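Side-chain contacts in aminopeptidase N (Francisella tularensis subsp. tularensis, PDB 5DLL), which releases N-terminal amino acids from peptides as a zinc-dependent aminopeptidase of the M1 family and probably takes part in the breakdown of intracellular peptides: residues L121-G125 with D126-T130; M628-D631 with I632-S635; N97-E100 with K101-L104; I514-E518 with Q519-Y523. One frame throughout, in Å; residues are numbered along the deposited sequence.

Contact 1: residues L121-G125 with D126-T130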
loop_
_atom_site.group_PDB
_atom_site.type_symbol
_atom_site.label_atom_id
_atom_site.label_comp_id
_atom_site.label_asym_id
_atom_site.label_seq_id
_atom_site.Cartn_x
_atom_site.Cartn_y
_atom_site.Cartn_z
ATOM N N LEU A 121 25.226 -6.040 2.274
ATOM C CA LEU A 121 25.506 -6.790 1.059
ATOM C C LEU A 121 25.262 -8.266 1.337
ATOM O O LEU A 121 25.812 -8.815 2.291
ATOM C CB LEU A 121 26.951 -6.552 0.616
ATOM C CG LEU A 121 27.416 -7.203 -0.686
ATOM C CD1 LEU A 121 26.528 -6.815 -1.856
ATOM C CD2 LEU A 121 28.854 -6.795 -0.960
ATOM N N TYR A 122 24.420 -8.901 0.525
ATOM C CA TYR A 122 24.204 -10.343 0.624
ATOM C C TYR A 122 24.203 -10.988 -0.757
ATOM O O TYR A 122 24.245 -10.294 -1.765
ATOM C CB TYR A 122 22.918 -10.656 1.399
ATOM C CG TYR A 122 21.670 -10.008 0.857
ATOM C CD1 TYR A 122 20.930 -10.616 -0.155
ATOM C CD2 TYR A 122 21.213 -8.799 1.372
ATOM C CE1 TYR A 122 19.778 -10.025 -0.652
ATOM C CE2 TYR A 122 20.061 -8.203 0.886
ATOM C CZ TYR A 122 19.352 -8.821 -0.126
ATOM O OH TYR A 122 18.212 -8.234 -0.612
ATOM N N LYS A 123 24.175 -12.317 -0.795
ATOM C CA LYS A 123 24.265 -13.061 -2.049
ATOM C C LYS A 123 23.296 -14.237 -2.059
ATOM O O LYS A 123 23.391 -15.128 -1.217
ATOM C CB LYS A 123 25.693 -13.558 -2.258
ATOM C CG LYS A 123 25.975 -14.059 -3.662
ATOM C CD LYS A 123 27.423 -14.490 -3.795
ATOM C CE LYS A 123 27.644 -15.326 -5.043
ATOM N NZ LYS A 123 29.058 -15.784 -5.146
ATOM N N SER A 124 22.379 -14.236 -3.025
ATOM C CA SER A 124 21.322 -15.243 -3.099
ATOM C C SER A 124 21.104 -15.723 -4.537
ATOM O O SER A 124 20.415 -15.072 -5.326
ATOM C CB SER A 124 20.021 -14.670 -2.526
ATOM O OG SER A 124 20.242 -14.082 -1.254
ATOM N N GLY A 125 21.701 -16.865 -4.869
ATOM C CA GLY A 125 21.531 -17.479 -6.185
ATOM C C GLY A 125 22.478 -16.915 -7.225
ATOM O O GLY A 125 22.057 -16.574 -8.331
ATOM N N ASP A 126 23.757 -16.834 -6.857
ATOM C CA ASP A 126 24.836 -16.318 -7.716
ATOM C C ASP A 126 24.649 -14.849 -8.124
ATOM O O ASP A 126 24.965 -14.466 -9.254
ATOM C CB ASP A 126 25.013 -17.198 -8.965
ATOM C CG ASP A 126 25.161 -18.670 -8.630
ATOM O OD1 ASP A 126 25.874 -18.998 -7.660
ATOM O OD2 ASP A 126 24.565 -19.502 -9.345
ATOM N N VAL A 127 24.152 -14.031 -7.197
ATOM C CA VAL A 127 23.927 -12.611 -7.469
ATOM C C VAL A 127 24.051 -11.765 -6.197
ATOM O O VAL A 127 23.328 -11.972 -5.228
ATOM C CB VAL A 127 22.561 -12.379 -8.169
ATOM C CG1 VAL A 127 21.433 -13.116 -7.456
ATOM C CG2 VAL A 127 22.244 -10.892 -8.298
ATOM N N PHE A 128 24.986 -10.820 -6.206
ATOM C CA PHE A 128 25.132 -9.876 -5.107
ATOM C C PHE A 128 24.021 -8.850 -5.184
ATOM O O PHE A 128 23.627 -8.429 -6.268
ATOM C CB PHE A 128 26.474 -9.148 -5.166
ATOM C CG PHE A 128 27.657 -10.031 -4.912
ATOM C CD1 PHE A 128 28.088 -10.284 -3.619
ATOM C CD2 PHE A 128 28.353 -10.599 -5.969
ATOM C CE1 PHE A 128 29.186 -11.095 -3.388
ATOM C CE2 PHE A 128 29.453 -11.406 -5.738
ATOM C CZ PHE A 128 29.868 -11.651 -4.450
ATOM N N SER A 129 23.535 -8.443 -4.021
ATOM C CA SER A 129 22.419 -7.514 -3.929
ATOM C C SER A 129 22.433 -6.904 -2.537
ATOM O O SER A 129 22.920 -7.524 -1.600
ATOM C CB SER A 129 21.099 -8.253 -4.190
ATOM O OG SER A 129 19.993 -7.552 -3.646
ATOM N N THR A 130 21.899 -5.695 -2.405
ATOM C CA THR A 130 21.900 -4.995 -1.125
ATOM C C THR A 130 20.495 -4.686 -0.642
ATOM O O THR A 130 19.507 -4.919 -1.340
ATOM C CB THR A 130 22.650 -3.652 -1.216
ATOM O OG1 THR A 130 21.947 -2.783 -2.112
ATOM C CG2 THR A 130 24.071 -3.854 -1.703
#
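Tyr122 and Ser129 form an antiparallel hydrogen-bonded pair, with Tyr122 N to Ser129 O at 2.9 Å and Ser129 N to Tyr122 O at 3.0 Å. The first of these bonds is almost straight, at 175° about the hydrogen. Nearer the turn, Ser124 N donates to Val127 O over 3.3 Å. Gly125 and Asp126 both have positive phi and take the chain round the bend. Lys123 and Phe128 face each other in the non-hydrogen-bonded pair between these bonds.

The side chains divide between the two faces of the hairpin. On one face, Lys123 lays CD over one face of the Phe128 ring, toward its rim. This is a CH-pi contact, with Lys123 CD 4.0 Å from the centroid of the Phe128 ring. Lys123 CG lies anti to the backbone N (chi1 -167°) and the chain beyond it is extended, which places CD there. The amine goes on to bond Tyr164, whose ring also meets Phe128. Further along this face, Leu121 CD1 packs against Phe128 CB at 4.0 Å and against Thr130 CG2 at 3.9 Å.

On the other face, the Tyr122 ring folds back over the neighbouring strand. Its chi1 of 55° sets CG between the backbone N and the carbonyl carbon. The ring centre then lies over Ser129 O, the same oxygen that accepts the Tyr122 N-H.

Phe128 pairs onward through its backbone with Ala203, and Thr130 OG1 bonds Leu201 N. The whole is a beta hairpin with a tight turn at Gly125 and Asp126, whose backbone angles resemble type I', at the edge of a four-stranded antiparallel sheet.

Contact 2: residues M628-D631 with I632-S635; sequences MVDD and IVLS
Ile632 packs back against the carbonyl of Met628, the residue one turn earlier. Its CG1 lies 3.4 Å from Met628 O, and its backbone N donates to the same oxygen over 3.2 Å. Chi1 of -71° sets CG1 beside the backbone N, which brings it against Met628 O. Val629, Ile632 and Ser635 are the buried residues of this helix start, and the packing is close around Ile632.

Val633 repeats the pattern on Val629. Val633 N bonds Val629 O at 3.2 Å. Both methyls of Val633 lie near that oxygen, with CG1 at 3.6 Å from Val629 O.

The solvent side is looser. Asp631 and Leu634 are exposed there, and their side chains do not meet. Leu634 sets CG against Asp630 O at 3.2 Å, and the side chain of Asp631 starts out away from the following turn. Their backbones still take part in the regular i to i+4 bonding: Leu634 N bonds Asp630 O, and Asp631 O accepts from Ser635 N.

Met628 is the N-cap of helix 629-646, within the ARM-repeat-like C-terminal region. Asp630 makes a salt bridge to Arg837, and Ser635 OG bonds Ile580 O. Val629 and Val633 lean on Phe791 of helix 791-794. Ile632 packs on Glu617 and Ala621 of helix 617-621.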
loop_
_atom_site.group_PDB
_atom_site.type_symbol
_atom_site.label_atom_id
_atom_site.label_comp_id
_atom_site.label_asym_id
_atom_site.label_seq_id
_atom_site.Cartn_x
_atom_site.Cartn_y
_atom_site.Cartn_z
ATOM N N MET A 628 -23.380 -10.612 14.645
ATOM C CA MET A 628 -24.378 -11.663 14.469
ATOM C C MET A 628 -24.193 -12.247 13.075
ATOM O O MET A 628 -24.739 -11.732 12.101
ATOM C CB MET A 628 -25.790 -11.094 14.634
ATOM C CG MET A 628 -26.009 -10.325 15.930
ATOM S SD MET A 628 -25.602 -11.273 17.407
ATOM C CE MET A 628 -26.750 -12.644 17.256
ATOM N N VAL A 629 -23.413 -13.320 12.988
ATOM C CA VAL A 629 -22.951 -13.833 11.698
ATOM C C VAL A 629 -24.091 -14.342 10.824
ATOM O O VAL A 629 -24.177 -13.977 9.655
ATOM C CB VAL A 629 -21.889 -14.944 11.869
ATOM C CG1 VAL A 629 -21.570 -15.617 10.534
ATOM C CG2 VAL A 629 -20.623 -14.365 12.487
ATOM N N ASP A 630 -24.963 -15.172 11.386
ATOM C CA ASP A 630 -26.054 -15.764 10.607
ATOM C C ASP A 630 -27.135 -14.747 10.229
ATOM O O ASP A 630 -27.737 -14.863 9.164
ATOM C CB ASP A 630 -26.668 -16.959 11.342
ATOM C CG ASP A 630 -25.701 -18.130 11.465
ATOM O OD1 ASP A 630 -25.120 -18.544 10.432
ATOM O OD2 ASP A 630 -25.530 -18.639 12.598
ATOM N N ASP A 631 -27.379 -13.761 11.094
ATOM C CA ASP A 631 -28.270 -12.639 10.763
ATOM C C ASP A 631 -27.785 -11.927 9.500
ATOM O O ASP A 631 -28.565 -11.672 8.576
ATOM C CB ASP A 631 -28.343 -11.622 11.912
ATOM C CG ASP A 631 -29.343 -12.011 12.985
ATOM O OD1 ASP A 631 -29.074 -12.962 13.750
ATOM O OD2 ASP A 631 -30.397 -11.346 13.074
ATOM N N ILE A 632 -26.489 -11.623 9.464
ATOM C CA ILE A 632 -25.886 -10.937 8.324
ATOM C C ILE A 632 -26.053 -11.733 7.024
ATOM O O ILE A 632 -26.665 -11.237 6.078
ATOM C CB ILE A 632 -24.398 -10.607 8.582
ATOM C CG1 ILE A 632 -24.288 -9.485 9.619
ATOM C CG2 ILE A 632 -23.692 -10.190 7.297
ATOM C CD1 ILE A 632 -22.880 -9.250 10.132
ATOM N N VAL A 633 -25.535 -12.960 6.979
ATOM C CA VAL A 633 -25.533 -13.732 5.724
ATOM C C VAL A 633 -26.938 -13.930 5.145
ATOM O O VAL A 633 -27.134 -13.754 3.947
ATOM C CB VAL A 633 -24.810 -15.109 5.830
ATOM C CG1 VAL A 633 -23.358 -14.937 6.261
ATOM C CG2 VAL A 633 -25.546 -16.065 6.760
ATOM N N LEU A 634 -27.909 -14.271 5.987
ATOM C CA LEU A 634 -29.263 -14.569 5.510
ATOM C C LEU A 634 -29.959 -13.316 4.967
ATOM O O LEU A 634 -30.677 -13.376 3.964
ATOM C CB LEU A 634 -30.102 -15.200 6.630
ATOM C CG LEU A 634 -29.609 -16.555 7.162
ATOM C CD1 LEU A 634 -30.344 -16.940 8.443
ATOM C CD2 LEU A 634 -29.743 -17.646 6.107
ATOM N N SER A 635 -29.734 -12.187 5.632
ATOM C CA SER A 635 -30.326 -10.919 5.230
ATOM C C SER A 635 -29.721 -10.394 3.925
ATOM O O SER A 635 -30.433 -9.829 3.100
ATOM C CB SER A 635 -30.141 -9.889 6.343
ATOM O OG SER A 635 -30.730 -8.651 6.000
#

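Contact 3: residues N97-E100 with K101-L104; sequences NVPE and KFVL
Phe102 turns its ring back onto Val98 and Pro99, the residues just before its strand. Val98 CG2 touches Phe102 CE1 at 3.8 Å, and the two side chains meet at a slant. Pro99 CD comes within 3.8 Å of Phe102 CD1, with the proline and phenylalanine side chains at about a right angle. Pro99 O sits at the edge of the ring, near its plane, 3.4 Å from Phe102 CD1.

The ring reaches them because Phe102 CG stands between the backbone N and the carbonyl carbon, at chi1 63°. The chain bends at Glu100, and Lys101 begins the strand. Their side chains start out away from the contact. The carboxylate of Glu100 forms a salt bridge to Arg54, and the Glu100 backbone bonds Ala52.

Further out, the backbone of Val98 bonds Asn60, while Phe102 and Leu104 pair with Ile50 and Leu48 of strand 42-52. The packed side of the bend faces two more strands. Val98 and Phe102 rest on Leu62 of strand 62-65, and Pro99 and Phe102 on Leu76 of strand 70-76. Strand 101-110 runs antiparallel between strands 42-52 and 70-76 in the mixed sheet of the N-terminal domain.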
loop_
_atom_site.group_PDB
_atom_site.type_symbol
_atom_site.label_atom_id
_atom_site.label_comp_id
_atom_site.label_asym_id
_atom_site.label_seq_id
_atom_site.Cartn_x
_atom_site.Cartn_y
_atom_site.Cartn_z
ATOM N N ASN A 97 39.122 13.834 19.117
ATOM C CA ASN A 97 39.938 14.972 18.681
ATOM C C ASN A 97 40.243 14.978 17.185
ATOM O O ASN A 97 41.397 15.131 16.780
ATOM C CB ASN A 97 41.238 15.023 19.485
ATOM C CG ASN A 97 40.999 14.919 20.974
ATOM O OD1 ASN A 97 41.656 14.142 21.669
ATOM N ND2 ASN A 97 40.038 15.688 21.472
ATOM N N VAL A 98 39.198 14.805 16.379
ATOM C CA VAL A 98 39.328 14.865 14.926
ATOM C C VAL A 98 39.334 16.328 14.483
ATOM O O VAL A 98 38.832 17.187 15.211
ATOM C CB VAL A 98 38.196 14.099 14.200
ATOM C CG1 VAL A 98 38.120 12.660 14.689
ATOM C CG2 VAL A 98 36.849 14.794 14.367
ATOM N N PRO A 99 39.902 16.619 13.296
ATOM C CA PRO A 99 39.931 17.997 12.780
ATOM C C PRO A 99 38.585 18.527 12.265
ATOM O O PRO A 99 37.613 17.772 12.142
ATOM C CB PRO A 99 40.941 17.931 11.620
ATOM C CG PRO A 99 41.610 16.601 11.719
ATOM C CD PRO A 99 40.653 15.696 12.426
ATOM N N GLU A 100 38.556 19.821 11.950
ATOM C CA GLU A 100 37.361 20.488 11.422
ATOM C C GLU A 100 36.998 19.987 10.023
ATOM O O GLU A 100 35.833 20.032 9.623
ATOM C CB GLU A 100 37.577 22.007 11.365
ATOM C CG GLU A 100 37.752 22.688 12.717
ATOM C CD GLU A 100 36.448 22.847 13.478
ATOM O OE1 GLU A 100 35.499 23.432 12.921
ATOM O OE2 GLU A 100 36.378 22.395 14.641
ATOM N N LYS A 101 38.004 19.535 9.277
ATOM C CA LYS A 101 37.815 19.074 7.906
ATOM C C LYS A 101 38.891 18.040 7.588
ATOM O O LYS A 101 40.083 18.316 7.746
ATOM C CB LYS A 101 37.910 20.262 6.944
ATOM C CG LYS A 101 37.150 20.097 5.637
ATOM C CD LYS A 101 37.045 21.427 4.899
ATOM C CE LYS A 101 36.147 21.340 3.673
ATOM N NZ LYS A 101 36.702 20.447 2.616
ATOM N N PHE A 102 38.474 16.851 7.156
ATOM C CA PHE A 102 39.416 15.752 6.908
ATOM C C PHE A 102 38.851 14.649 6.010
ATOM O O PHE A 102 37.644 14.565 5.779
ATOM C CB PHE A 102 39.880 15.140 8.238
ATOM C CG PHE A 102 38.772 14.502 9.042
ATOM C CD1 PHE A 102 37.929 15.276 9.830
ATOM C CD2 PHE A 102 38.583 13.125 9.026
ATOM C CE1 PHE A 102 36.915 14.697 10.573
ATOM C CE2 PHE A 102 37.573 12.539 9.774
ATOM C CZ PHE A 102 36.736 13.328 10.545
ATOM N N VAL A 103 39.750 13.804 5.516
ATOM C CA VAL A 103 39.379 12.614 4.756
ATOM C C VAL A 103 39.746 11.371 5.573
ATOM O O VAL A 103 40.856 11.270 6.103
ATOM C CB VAL A 103 40.021 12.582 3.342
ATOM C CG1 VAL A 103 41.476 13.029 3.362
ATOM C CG2 VAL A 103 39.894 11.199 2.716
ATOM N N LEU A 104 38.801 10.440 5.678
ATOM C CA LEU A 104 39.000 9.208 6.420
ATOM C C LEU A 104 38.871 7.998 5.501
ATOM O O LEU A 104 37.791 7.725 4.986
ATOM C CB LEU A 104 37.968 9.111 7.541
ATOM C CG LEU A 104 38.045 7.860 8.418
ATOM C CD1 LEU A 104 39.389 7.781 9.122
ATOM C CD2 LEU A 104 36.903 7.843 9.422
#

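Contact 4: residues I514-E518 with Q519-Y523; sequences IELKE and QKQTY
Tyr523 OH donates to the backbone oxygen Glu515 O over 2.6 Å. The hydroxyl comes from above the carbonyl plane, 36° out of it. The ring meets the same oxygen with its edge. A second grip on the ring comes from Ile514, whose CD1 lies over the centre of one face, 3.9 Å from the Tyr523 centroid. Ile514 reaches it with CG1 between the backbone N and the carbonyl carbon (chi1 60°) and the chain extended beyond. The tyrosine is thus held by its hydroxyl and by one face.

Strands 508-516 and 520-525 belong to the two different sheets of the Ig-like domain. Ile514 and Leu516 bond through their backbones to Val497 and Ile495, whereas Gln521 and Tyr523 pair with Leu477 and Leu475. The axes of 514-516 and 520-523 approach to 8.4 Å, at 158° between their directions. Residues 517-519 therefore carry the chain from one sheet of the beta sandwich to the other.

Leu516 and Gln521 pack together nearer this connection. They slide past each other in opposite directions, with Leu516 CD1 3.6 Å from Gln521 CB. Leu516 CD1 also touches Tyr523 OH at 3.5 Å. On the outer side of the first strand, Lys517 NZ forms a salt bridge to Glu515 OE1 at 3.4 Å. The other carboxylate oxygen of Glu515 pairs with Arg443.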
loop_
_atom_site.group_PDB
_atom_site.type_symbol
_atom_site.label_atom_id
_atom_site.label_comp_id
_atom_site.label_asym_id
_atom_site.label_seq_id
_atom_site.Cartn_x
_atom_site.Cartn_y
_atom_site.Cartn_z
ATOM N N ILE A 514 -15.552 24.226 3.060
ATOM C CA ILE A 514 -15.578 24.993 4.310
ATOM C C ILE A 514 -14.676 24.325 5.349
ATOM O O ILE A 514 -14.314 23.153 5.210
ATOM C CB ILE A 514 -17.010 25.195 4.864
ATOM C CG1 ILE A 514 -17.696 23.858 5.166
ATOM C CG2 ILE A 514 -17.844 26.007 3.884
ATOM C CD1 ILE A 514 -18.962 24.001 5.982
ATOM N N GLU A 515 -14.320 25.079 6.387
ATOM C CA GLU A 515 -13.316 24.642 7.351
ATOM C C GLU A 515 -13.866 24.621 8.768
ATOM O O GLU A 515 -14.635 25.498 9.152
ATOM C CB GLU A 515 -12.097 25.561 7.272
ATOM C CG GLU A 515 -11.295 25.363 5.994
ATOM C CD GLU A 515 -10.516 26.595 5.578
ATOM O OE1 GLU A 515 -10.055 27.351 6.457
ATOM O OE2 GLU A 515 -10.359 26.800 4.358
ATOM N N LEU A 516 -13.464 23.606 9.529
ATOM C CA LEU A 516 -13.813 23.494 10.942
ATOM C C LEU A 516 -12.537 23.530 11.783
ATOM O O LEU A 516 -11.856 22.516 11.937
ATOM C CB LEU A 516 -14.593 22.204 11.194
ATOM C CG LEU A 516 -14.997 21.903 12.638
ATOM C CD1 LEU A 516 -15.920 22.980 13.185
ATOM C CD2 LEU A 516 -15.658 20.535 12.714
ATOM N N LYS A 517 -12.229 24.711 12.318
ATOM C CA LYS A 517 -11.014 24.941 13.100
ATOM C C LYS A 517 -11.324 25.068 14.587
ATOM O O LYS A 517 -10.547 25.659 15.335
ATOM C CB LYS A 517 -10.334 26.232 12.635
ATOM C CG LYS A 517 -10.117 26.343 11.138
ATOM C CD LYS A 517 -9.420 27.648 10.807
ATOM C CE LYS A 517 -9.424 27.914 9.315
ATOM N NZ LYS A 517 -8.600 29.099 8.953
ATOM N N GLU A 518 -12.447 24.499 15.018
ATOM C CA GLU A 518 -12.995 24.783 16.339
ATOM C C GLU A 518 -13.751 23.564 16.860
ATOM O O GLU A 518 -14.133 22.688 16.082
ATOM C CB GLU A 518 -13.922 26.000 16.238
ATOM C CG GLU A 518 -14.216 26.715 17.548
ATOM C CD GLU A 518 -15.018 27.994 17.348
ATOM O OE1 GLU A 518 -14.723 28.749 16.395
ATOM O OE2 GLU A 518 -15.943 28.252 18.147
ATOM N N GLN A 519 -13.952 23.507 18.175
ATOM C CA GLN A 519 -14.729 22.430 18.804
ATOM C C GLN A 519 -16.162 22.385 18.254
ATOM O O GLN A 519 -16.698 21.308 17.969
ATOM C CB GLN A 519 -14.738 22.606 20.333
ATOM C CG GLN A 519 -15.630 21.638 21.108
ATOM C CD GLN A 519 -15.292 20.181 20.856
ATOM O OE1 GLN A 519 -14.132 19.828 20.632
ATOM N NE2 GLN A 519 -16.307 19.324 20.896
ATOM N N LYS A 520 -16.771 23.564 18.116
ATOM C CA LYS A 520 -18.104 23.705 17.531
ATOM C C LYS A 520 -18.159 24.979 16.685
ATOM O O LYS A 520 -17.574 25.999 17.055
ATOM C CB LYS A 520 -19.169 23.720 18.637
ATOM C CG LYS A 520 -20.603 23.918 18.154
ATOM C CD LYS A 520 -21.604 23.023 18.885
ATOM C CE LYS A 520 -21.585 23.191 20.401
ATOM N NZ LYS A 520 -21.803 24.597 20.838
ATOM N N GLN A 521 -18.845 24.903 15.544
ATOM C CA GLN A 521 -18.928 26.025 14.604
ATOM C C GLN A 521 -20.136 25.879 13.672
ATOM O O GLN A 521 -20.322 24.834 13.046
ATOM C CB GLN A 521 -17.638 26.114 13.784
ATOM C CG GLN A 521 -17.440 27.435 13.054
ATOM C CD GLN A 521 -16.094 27.525 12.351
ATOM O OE1 GLN A 521 -15.108 26.917 12.777
ATOM N NE2 GLN A 521 -16.046 28.289 11.266
ATOM N N THR A 522 -20.954 26.928 13.594
ATOM C CA THR A 522 -22.138 26.942 12.733
ATOM C C THR A 522 -21.845 27.733 11.456
ATOM O O THR A 522 -21.054 28.681 11.472
ATOM C CB THR A 522 -23.359 27.544 13.468
ATOM O OG1 THR A 522 -23.577 26.836 14.693
ATOM C CG2 THR A 522 -24.623 27.452 12.621
ATOM N N TYR A 523 -22.478 27.326 10.357
ATOM C CA TYR A 523 -22.278 27.943 9.042
ATOM C C TYR A 523 -23.625 28.301 8.421
ATOM O O TYR A 523 -24.504 27.444 8.285
ATOM C CB TYR A 523 -21.513 26.992 8.116
ATOM C CG TYR A 523 -20.238 26.469 8.733
ATOM C CD1 TYR A 523 -20.250 25.324 9.523
ATOM C CD2 TYR A 523 -19.027 27.134 8.553
ATOM C CE1 TYR A 523 -19.093 24.850 10.110
ATOM C CE2 TYR A 523 -17.864 26.663 9.135
ATOM C CZ TYR A 523 -17.905 25.520 9.912
ATOM O OH TYR A 523 -16.761 25.039 10.497
#

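Along the chain the order is contact 3, contact 1, contact 4, contact 2. Contacts 3 and 1 share the N-terminal domain but lie in different sheets, with centres about 34 Å apart. The next strand after 101-110 is the first of the hairpin of contact 1. Contact 4 joins the two sheets of the Ig-like domain, and contact 2 starts a helix of the C-terminal helical region; their centres are about 40 Å apart. Contacts 2 and 3 are the most distant pair, with centres about 72 Å apart. None touches another or lies at the zinc site. They lie in three regions other than the zinc-binding catalytic domain: the N-terminal domain, the Ig-like domain and the C-terminal helical region.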